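Adenylation domain (Streptomyces sp., PDB 5N9X) is an adenylation domain of the ANL superfamily of AMP-binding enzymes, modelled here with ATP and threonine bound. Local coordinates at residues 259-264 against 279-284; 450-455 against 519-524; 506-509 against 515-518. One frame throughout, in Å; residues are numbered along the deposited sequence.

Contact 1 of 3, residues 259-264 against 279-284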
loop_
_atom_site.group_PDB
_atom_site.type_symbol
_atom_site.label_atom_id
_atom_site.label_comp_id
_atom_site.label_asym_id
_atom_site.label_seq_id
_atom_site.Cartn_x
_atom_site.Cartn_y
_atom_site.Cartn_z
ATOM N N THR A 259 10.192 -5.133 1.355
ATOM C CA THR A 259 11.232 -4.476 2.150
ATOM C C THR A 259 11.046 -4.703 3.649
ATOM O O THR A 259 11.995 -5.042 4.365
ATOM C CB THR A 259 11.256 -2.951 1.877
ATOM O OG1 THR A 259 11.506 -2.736 0.489
ATOM C CG2 THR A 259 12.325 -2.236 2.718
ATOM N N ALA A 260 9.814 -4.523 4.116
ATOM C CA ALA A 260 9.470 -4.716 5.518
ATOM C C ALA A 260 9.663 -6.172 5.954
ATOM O O ALA A 260 10.176 -6.434 7.048
ATOM C CB ALA A 260 8.028 -4.267 5.767
ATOM N N PHE A 261 9.237 -7.100 5.098
ATOM C CA PHE A 261 9.339 -8.529 5.360
ATOM C C PHE A 261 10.801 -9.030 5.381
ATOM O O PHE A 261 11.146 -9.900 6.163
ATOM C CB PHE A 261 8.519 -9.308 4.317
ATOM C CG PHE A 261 8.693 -10.796 4.389
ATOM C CD1 PHE A 261 7.947 -11.553 5.292
ATOM C CD2 PHE A 261 9.591 -11.447 3.544
ATOM C CE1 PHE A 261 8.099 -12.939 5.373
ATOM C CE2 PHE A 261 9.760 -12.821 3.617
ATOM C CZ PHE A 261 9.005 -13.575 4.546
ATOM N N GLY A 262 11.656 -8.495 4.516
ATOM C CA GLY A 262 13.053 -8.886 4.541
ATOM C C GLY A 262 13.654 -8.575 5.906
ATOM O O GLY A 262 14.309 -9.407 6.524
ATOM N N ALA A 263 13.413 -7.365 6.386
ATOM C CA ALA A 263 13.920 -6.953 7.684
ATOM C C ALA A 263 13.250 -7.728 8.841
ATOM O O ALA A 263 13.886 -8.031 9.852
ATOM C CB ALA A 263 13.723 -5.471 7.850
ATOM N N LEU A 264 11.964 -8.034 8.693
ATOM C CA LEU A 264 11.277 -8.849 9.668
ATOM C C LEU A 264 11.929 -10.243 9.773
ATOM O O LEU A 264 12.178 -10.774 10.863
ATOM C CB LEU A 264 9.805 -8.971 9.290
ATOM C CG LEU A 264 8.964 -9.819 10.244
ATOM C CD1 LEU A 264 9.196 -9.354 11.676
ATOM C CD2 LEU A 264 7.488 -9.735 9.881
ATOM N N ARG A 279 -1.113 -17.588 9.877
ATOM C CA ARG A 279 -1.790 -18.343 8.824
ATOM C C ARG A 279 -1.463 -17.772 7.461
ATOM O O ARG A 279 -1.281 -18.517 6.512
ATOM C CB ARG A 279 -3.318 -18.367 9.029
ATOM C CG ARG A 279 -3.784 -18.899 10.360
ATOM C CD ARG A 279 -5.274 -18.641 10.558
ATOM N NE ARG A 279 -6.084 -19.435 9.642
ATOM C CZ ARG A 279 -6.894 -18.934 8.706
ATOM N NH1 ARG A 279 -7.001 -17.612 8.536
ATOM N NH2 ARG A 279 -7.586 -19.756 7.918
ATOM N N TYR A 280 -1.387 -16.449 7.366
ATOM C CA TYR A 280 -1.082 -15.797 6.088
ATOM C C TYR A 280 -0.072 -14.681 6.225
ATOM O O TYR A 280 -0.167 -13.850 7.119
ATOM C CB TYR A 280 -2.339 -15.197 5.450
ATOM C CG TYR A 280 -3.392 -16.156 4.972
ATOM C CD1 TYR A 280 -3.270 -16.793 3.743
ATOM C CD2 TYR A 280 -4.540 -16.376 5.722
ATOM C CE1 TYR A 280 -4.259 -17.664 3.279
ATOM C CE2 TYR A 280 -5.537 -17.223 5.285
ATOM C CZ TYR A 280 -5.397 -17.875 4.060
ATOM O OH TYR A 280 -6.398 -18.726 3.624
ATOM N N VAL A 281 0.884 -14.644 5.322
ATOM C CA VAL A 281 1.643 -13.425 5.124
ATOM C C VAL A 281 1.347 -12.950 3.707
ATOM O O VAL A 281 1.544 -13.678 2.766
ATOM C CB VAL A 281 3.137 -13.617 5.339
ATOM C CG1 VAL A 281 3.812 -12.270 5.556
ATOM C CG2 VAL A 281 3.371 -14.506 6.542
ATOM N N VAL A 282 0.846 -11.732 3.583
ATOM C CA VAL A 282 0.446 -11.184 2.302
ATOM C C VAL A 282 1.425 -10.104 1.964
ATOM O O VAL A 282 1.689 -9.252 2.795
ATOM C CB VAL A 282 -1.007 -10.613 2.331
ATOM C CG1 VAL A 282 -1.290 -9.766 1.106
ATOM C CG2 VAL A 282 -2.020 -11.722 2.441
ATOM N N PHE A 283 1.975 -10.147 0.757
ATOM C CA PHE A 283 2.907 -9.131 0.301
ATOM C C PHE A 283 2.196 -8.194 -0.637
ATOM O O PHE A 283 1.374 -8.639 -1.455
ATOM C CB PHE A 283 4.104 -9.758 -0.426
ATOM C CG PHE A 283 4.844 -10.773 0.389
ATOM C CD1 PHE A 283 4.378 -12.081 0.481
ATOM C CD2 PHE A 283 6.003 -10.429 1.062
ATOM C CE1 PHE A 283 5.060 -13.035 1.228
ATOM C CE2 PHE A 283 6.702 -11.387 1.810
ATOM C CZ PHE A 283 6.231 -12.687 1.892
ATOM N N GLY A 284 2.532 -6.914 -0.567
ATOM C CA GLY A 284 2.055 -5.985 -1.568
ATOM C C GLY A 284 2.931 -4.772 -1.759
ATOM O O GLY A 284 3.676 -4.383 -0.871
#
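Phe261 carries this contact for helix segment 259-264, meeting Phe283 and Val281 of strand 280-284. Ahead of it, Thr259 OG1 is hydrogen-bonded to Glu286, just past the strand.

Phe261 comes next, and everything that crosses happens here. Its CB points toward the strand, and CG, anti to the backbone N (chi1 173°), places the ring beside the carbonyl carbon with one face to Phe283. The pair is T-shaped: the edge of Phe283 points at the Phe261 face, the planes stand 79° apart and the ring centroids of Phe261 and Phe283 are 4.7 Å from each other. The touching edge is the CE2-CZ side of Phe283. Phe283 CE2 sits over the Phe261 ring off-centre, toward its rim, 3.3 Å from Phe261 CG and 3.7 Å from Phe261 CB, while Phe283 CZ lies 3.9 Å from Phe261 CZ at the far end of the same ring. The near end is therefore the tighter one. Val281 CG1 adds a softer touch, 4.2 Å from Phe261 CD1, approaching the ring obliquely. All three of these side chains are buried.

Leu264, one turn on, does not touch 279-284 and packs instead on Leu254 and Gln256 of strand 253-256.

The two segments belong to the beta-alpha-beta crossover made by strand 253-256, helix 258-271 and strand 280-284, whose strands pair in parallel within the large mixed sheet. Trp296 of helix 290-300 meets the Phe261 ring from the neighbouring helix. On the sheet, Val281 and Phe283 both lean on Leu307 of strand 306-310, and Gly284, next in the chain after Phe283, touches the bound threonine.

Contact 2 of 3, residues 450-455 against 519-524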
loop_
_atom_site.group_PDB
_atom_site.type_symbol
_atom_site.label_atom_id
_atom_site.label_comp_id
_atom_site.label_asym_id
_atom_site.label_seq_id
_atom_site.Cartn_x
_atom_site.Cartn_y
_atom_site.Cartn_z
ATOM N N ASP A 450 19.968 -2.251 -0.152
ATOM C CA ASP A 450 19.041 -1.643 -1.103
ATOM C C ASP A 450 19.697 -0.666 -2.064
ATOM O O ASP A 450 20.705 -0.040 -1.735
ATOM C CB ASP A 450 17.927 -0.923 -0.341
ATOM C CG ASP A 450 16.571 -1.121 -0.971
ATOM O OD1 ASP A 450 16.479 -1.213 -2.222
ATOM O OD2 ASP A 450 15.590 -1.204 -0.199
ATOM N N ALA A 451 19.102 -0.508 -3.241
ATOM C CA ALA A 451 19.625 0.418 -4.242
ATOM C C ALA A 451 18.520 1.171 -4.999
ATOM O O ALA A 451 17.459 0.625 -5.260
ATOM C CB ALA A 451 20.509 -0.338 -5.226
ATOM N N VAL A 452 18.791 2.425 -5.354
ATOM C CA VAL A 452 17.933 3.208 -6.245
ATOM C C VAL A 452 18.781 3.722 -7.404
ATOM O O VAL A 452 19.777 4.415 -7.181
ATOM C CB VAL A 452 17.283 4.393 -5.516
ATOM C CG1 VAL A 452 16.510 5.297 -6.490
ATOM C CG2 VAL A 452 16.397 3.901 -4.402
ATOM N N VAL A 453 18.406 3.371 -8.630
ATOM C CA VAL A 453 19.185 3.775 -9.789
ATOM C C VAL A 453 18.327 4.657 -10.678
ATOM O O VAL A 453 17.194 4.288 -10.997
ATOM C CB VAL A 453 19.695 2.561 -10.607
ATOM C CG1 VAL A 453 20.457 3.031 -11.845
ATOM C CG2 VAL A 453 20.564 1.652 -9.758
ATOM N N TRP A 454 18.837 5.821 -11.069
ATOM C CA TRP A 454 18.076 6.681 -11.982
ATOM C C TRP A 454 18.951 7.485 -12.951
ATOM O O TRP A 454 20.166 7.549 -12.803
ATOM C CB TRP A 454 17.164 7.632 -11.185
ATOM C CG TRP A 454 17.852 8.753 -10.492
ATOM C CD1 TRP A 454 17.850 10.078 -10.851
ATOM C CD2 TRP A 454 18.628 8.666 -9.297
ATOM N NE1 TRP A 454 18.578 10.815 -9.947
ATOM C CE2 TRP A 454 19.069 9.975 -8.985
ATOM C CE3 TRP A 454 19.008 7.603 -8.464
ATOM C CZ2 TRP A 454 19.860 10.249 -7.871
ATOM C CZ3 TRP A 454 19.796 7.869 -7.362
ATOM C CH2 TRP A 454 20.220 9.184 -7.073
ATOM N N VAL A 455 18.321 8.061 -13.963
ATOM C CA VAL A 455 18.998 9.033 -14.806
ATOM C C VAL A 455 18.945 10.393 -14.113
ATOM O O VAL A 455 17.891 10.870 -13.740
ATOM C CB VAL A 455 18.382 9.106 -16.221
ATOM C CG1 VAL A 455 19.132 10.133 -17.084
ATOM C CG2 VAL A 455 18.447 7.732 -16.882
ATOM N N ALA A 519 12.125 10.589 -5.851
ATOM C CA ALA A 519 12.303 12.051 -5.928
ATOM C C ALA A 519 13.140 12.600 -4.765
ATOM O O ALA A 519 13.884 13.566 -4.928
ATOM C CB ALA A 519 10.953 12.750 -5.967
ATOM N N SER A 520 13.011 11.988 -3.590
ATOM C CA SER A 520 13.873 12.299 -2.439
ATOM C C SER A 520 15.325 11.826 -2.563
ATOM O O SER A 520 16.226 12.334 -1.909
ATOM C CB SER A 520 13.282 11.686 -1.175
ATOM O OG SER A 520 13.858 12.238 -0.021
ATOM N N VAL A 521 15.568 10.808 -3.355
ATOM C CA VAL A 521 16.938 10.344 -3.431
ATOM C C VAL A 521 17.681 11.264 -4.397
ATOM O O VAL A 521 18.784 11.713 -4.115
ATOM C CB VAL A 521 17.019 8.854 -3.860
ATOM C CG1 VAL A 521 18.415 8.502 -4.260
ATOM C CG2 VAL A 521 16.577 7.971 -2.717
ATOM N N ALA A 522 17.043 11.566 -5.514
ATOM C CA ALA A 522 17.609 12.478 -6.504
ATOM C C ALA A 522 17.933 13.857 -5.915
ATOM O O ALA A 522 18.935 14.455 -6.284
ATOM C CB ALA A 522 16.666 12.622 -7.683
ATOM N N ARG A 523 17.104 14.352 -4.998
ATOM C CA ARG A 523 17.369 15.656 -4.402
ATOM C C ARG A 523 18.525 15.640 -3.396
ATOM O O ARG A 523 19.290 16.604 -3.316
ATOM C CB ARG A 523 16.096 16.215 -3.746
ATOM C CG ARG A 523 15.045 16.659 -4.762
ATOM C CD ARG A 523 13.917 17.437 -4.126
ATOM N NE ARG A 523 12.614 16.821 -4.397
ATOM C CZ ARG A 523 11.887 16.177 -3.488
ATOM N NH1 ARG A 523 12.329 16.065 -2.245
ATOM N NH2 ARG A 523 10.718 15.647 -3.820
ATOM N N ALA A 524 18.648 14.550 -2.642
ATOM C CA ALA A 524 19.714 14.419 -1.667
ATOM C C ALA A 524 21.057 14.297 -2.385
ATOM O O ALA A 524 22.068 14.843 -1.958
ATOM C CB ALA A 524 19.470 13.207 -0.767
#
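Trp454 NE1 is hydrogen-bonded to His456 ND1, two residues along the same strand, and that nitrogen also lies 3.5 Å from CB of Ala522 on helix 518-528. The indole is the main bridge between strand and helix. Its CG is held between the backbone N and the carbonyl carbon (chi1 74°), which turns one indole face to the helix backbone at Ala522, Ala522 N lying 3.8 Å above the Trp454 ring plane toward its rim. The five-membered ring lies by the Ala522 methyl, and Trp454 CZ2 is 3.5 Å from Ala522 CA. The far end of the six-membered ring reaches Val521, with Trp454 CH2 3.4 Å from Val521 CG1. Further back on the strand, Val452 CG1 meets Val521 CG1 at 4.3 Å, a looser touch. That methyl is thus shared by two strand residues.

The axes of the segments 450-455 and 519-524 pass 9.6 Å apart at closest approach and cross at -76°; Val521 and Ala522 meet the strand. Leu508 packs against Val452, and Pro509 against Val521. The small alanine lets the indole come close to the helix backbone. The side-chain contacts are apolar, held by close fit and burial, while His456 satisfies the indole nitrogen.

Contact 3 of 3, residues 506-509 against 515-518. With ATP (adenosine-5'-triphosphate), chain D; THR (threonine), chain C.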
loop_
_atom_site.group_PDB
_atom_site.type_symbol
_atom_site.label_atom_id
_atom_site.label_comp_id
_atom_site.label_asym_id
_atom_site.label_seq_id
_atom_site.Cartn_x
_atom_site.Cartn_y
_atom_site.Cartn_z
ATOM N N PRO A 506 23.046 6.070 4.658
ATOM C CA PRO A 506 22.790 5.244 5.855
ATOM C C PRO A 506 21.450 4.503 5.757
ATOM O O PRO A 506 21.325 3.347 6.169
ATOM C CB PRO A 506 22.779 6.269 7.004
ATOM C CG PRO A 506 23.564 7.431 6.493
ATOM C CD PRO A 506 23.285 7.482 5.003
ATOM N N GLU A 507 20.454 5.197 5.211
ATOM C CA GLU A 507 19.147 4.623 4.883
ATOM C C GLU A 507 18.639 5.335 3.633
ATOM O O GLU A 507 19.032 6.464 3.374
ATOM C CB GLU A 507 18.121 4.800 6.026
ATOM C CG GLU A 507 18.682 5.098 7.424
ATOM C CD GLU A 507 17.590 5.540 8.410
ATOM O OE1 GLU A 507 16.471 5.853 7.948
ATOM O OE2 GLU A 507 17.851 5.583 9.640
ATOM N N LEU A 508 17.760 4.698 2.868
ATOM C CA LEU A 508 17.085 5.398 1.787
ATOM C C LEU A 508 15.917 6.170 2.397
ATOM O O LEU A 508 15.289 5.687 3.344
ATOM C CB LEU A 508 16.595 4.423 0.717
ATOM C CG LEU A 508 17.660 3.708 -0.120
ATOM C CD1 LEU A 508 17.034 2.779 -1.140
ATOM C CD2 LEU A 508 18.616 4.686 -0.794
ATOM N N PRO A 509 15.630 7.377 1.874
ATOM C CA PRO A 509 14.453 8.126 2.320
ATOM C C PRO A 509 13.178 7.397 1.945
ATOM O O PRO A 509 13.165 6.732 0.908
ATOM C CB PRO A 509 14.576 9.458 1.571
ATOM C CG PRO A 509 15.383 9.136 0.367
ATOM C CD PRO A 509 16.387 8.124 0.851
ATOM N N LYS A 515 7.865 2.646 1.025
ATOM C CA LYS A 515 8.692 2.521 -0.185
ATOM C C LYS A 515 9.810 3.581 -0.259
ATOM O O LYS A 515 9.739 4.637 0.389
ATOM C CB LYS A 515 7.833 2.596 -1.455
ATOM C CG LYS A 515 6.809 1.504 -1.574
ATOM C CD LYS A 515 5.849 1.775 -2.717
ATOM C CE LYS A 515 4.590 0.955 -2.573
ATOM N NZ LYS A 515 3.695 1.093 -3.740
ATOM N N ALA A 516 10.837 3.276 -1.052
ATOM C CA ALA A 516 11.897 4.233 -1.358
ATOM C C ALA A 516 11.346 5.427 -2.130
ATOM O O ALA A 516 10.723 5.266 -3.181
ATOM C CB ALA A 516 12.996 3.559 -2.150
ATOM N N ASP A 517 11.575 6.621 -1.600
ATOM C CA ASP A 517 11.129 7.850 -2.246
ATOM C C ASP A 517 12.197 8.240 -3.266
ATOM O O ASP A 517 13.286 8.688 -2.896
ATOM C CB ASP A 517 10.907 8.941 -1.190
ATOM C CG ASP A 517 10.325 10.249 -1.758
ATOM O OD1 ASP A 517 10.207 10.421 -3.003
ATOM O OD2 ASP A 517 9.971 11.105 -0.909
ATOM N N ARG A 518 11.888 8.037 -4.542
ATOM C CA ARG A 518 12.831 8.247 -5.640
ATOM C C ARG A 518 13.161 9.745 -5.844
ATOM O O ARG A 518 14.346 10.123 -5.980
ATOM C CB ARG A 518 12.288 7.617 -6.945
ATOM C CG ARG A 518 12.060 6.068 -6.882
ATOM C CD ARG A 518 11.672 5.432 -8.256
ATOM N NE ARG A 518 12.787 5.466 -9.207
ATOM C CZ ARG A 518 13.721 4.523 -9.349
ATOM N NH1 ARG A 518 13.674 3.392 -8.656
ATOM N NH2 ARG A 518 14.690 4.693 -10.237
HETATM P PG ATP D . 1.125 6.128 -8.142
HETATM O O1G ATP D . 1.402 5.535 -9.519
HETATM O O2G ATP D . 1.340 7.608 -8.056
HETATM O O3G ATP D . -0.229 5.769 -7.556
HETATM P PB ATP D . 2.391 4.087 -6.471
HETATM O O1B ATP D . 2.779 3.218 -7.671
HETATM O O2B ATP D . 3.159 3.985 -5.192
HETATM O O3B ATP D . 2.309 5.580 -7.122
HETATM P PA ATP D . 0.280 2.737 -5.284
HETATM O O1A ATP D . -1.097 2.445 -5.832
HETATM O O2A ATP D . 0.437 2.900 -3.776
HETATM O O3A ATP D . 0.845 4.008 -6.064
HETATM O "O5'" ATP D . 1.414 1.683 -5.810
HETATM C "C5'" ATP D . 1.189 0.640 -6.760
HETATM C "C4'" ATP D . 2.476 0.346 -7.534
HETATM O "O4'" ATP D . 3.319 -0.542 -6.816
HETATM C "C3'" ATP D . 2.267 -0.243 -8.918
HETATM O "O3'" ATP D . 2.525 0.798 -9.853
HETATM C "C2'" ATP D . 3.296 -1.335 -9.063
HETATM O "O2'" ATP D . 4.358 -0.842 -9.875
HETATM C "C1'" ATP D . 3.841 -1.569 -7.670
HETATM N N9 ATP D . 3.424 -2.899 -7.127
HETATM C C8 ATP D . 2.395 -3.108 -6.275
HETATM N N7 ATP D . 2.252 -4.412 -5.945
HETATM C C5 ATP D . 3.225 -5.079 -6.590
HETATM C C6 ATP D . 3.642 -6.497 -6.668
HETATM N N6 ATP D . 2.970 -7.442 -5.983
HETATM N N1 ATP D . 4.698 -6.803 -7.449
HETATM C C2 ATP D . 5.334 -5.842 -8.149
HETATM N N3 ATP D . 5.032 -4.525 -8.125
HETATM C C4 ATP D . 3.993 -4.083 -7.374
HETATM N N THR C . -2.073 -0.770 -2.914
HETATM C CA THR C . -0.727 -0.855 -2.328
HETATM C C THR C . 0.182 -0.062 -3.223
HETATM O O THR C . 1.366 0.250 -2.987
HETATM C CB THR C . -0.196 -2.305 -2.230
HETATM O OG1 THR C . -0.379 -2.982 -3.490
HETATM C CG2 THR C . -0.912 -3.059 -1.116
HETATM O OXT THR C . -0.370 0.240 -4.272
#
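Pro509 O accepts a hydrogen bond from Asp517 N, and round this bond the contact is tight. Asp517 N is 3.0 Å from Pro509 O and its N-H points almost straight at the oxygen (175°), though the donor is tilted 34° from the carbonyl plane. Ala516 CA is 3.6 Å from Pro509 O and Asp517 CB 3.8 Å from Pro509 O, so Ala516 and Asp517 both lie close against the carbonyl. Pro509 CG lies 3.9 Å from Asp517 O, and the ring also packs on Ser520 and Val521. Leu508 is buried, packing on Asp450 and Val452; across the contact Leu508 CD1 is 4.2 Å from Ala516 CB.

Asp517 is the N-cap of helix 518-528. Its CG is anti to the backbone N, which leaves the carboxylate beside the first turn, where OD1 takes a weak bond from Ser520 N. The connection from strand 501-505 to this helix carries the A10 core motif of adenylation domains, with its Asn-Gly-Lys sequence, and Lys515 is its lysine.

The open side lies ahead of Leu508, where the chain at Pro506 and Glu507 is exposed to solvent. Lys515, its CB pointing away from 506-509, takes almost no part here and instead runs extended to the ligands. Lys515 NZ is 2.6 Å from O of the bound threonine, a hydrogen bond, and makes a weak one of 3.3 Å with O2B of ATP. Lys515 NZ also lies 3.1 Å from ATP O5', and Gly285 O is a further weak partner.

In the fold
From the N terminus, contact 1 comes first, closing a loop of 14 residues between helix 258-271 and strand 280-284 in the larger N-terminal part of the chain. Contact 2 opens much later, at strand 450-457, and closes a 63-residue loop when the chain returns as helix 518-528. Within that loop lies contact 3, with five residues between its segments just ahead of the same helix. Contacts 2 and 3 touch, Arg518 and Leu508 meeting the strand, and together fasten the last helix to the small C-terminal sheet. Contact 1 touches neither of them, yet a weak bond from Lys515 to Gly285, directly after 279-284, brings the two parts of the protein together beside the ligands.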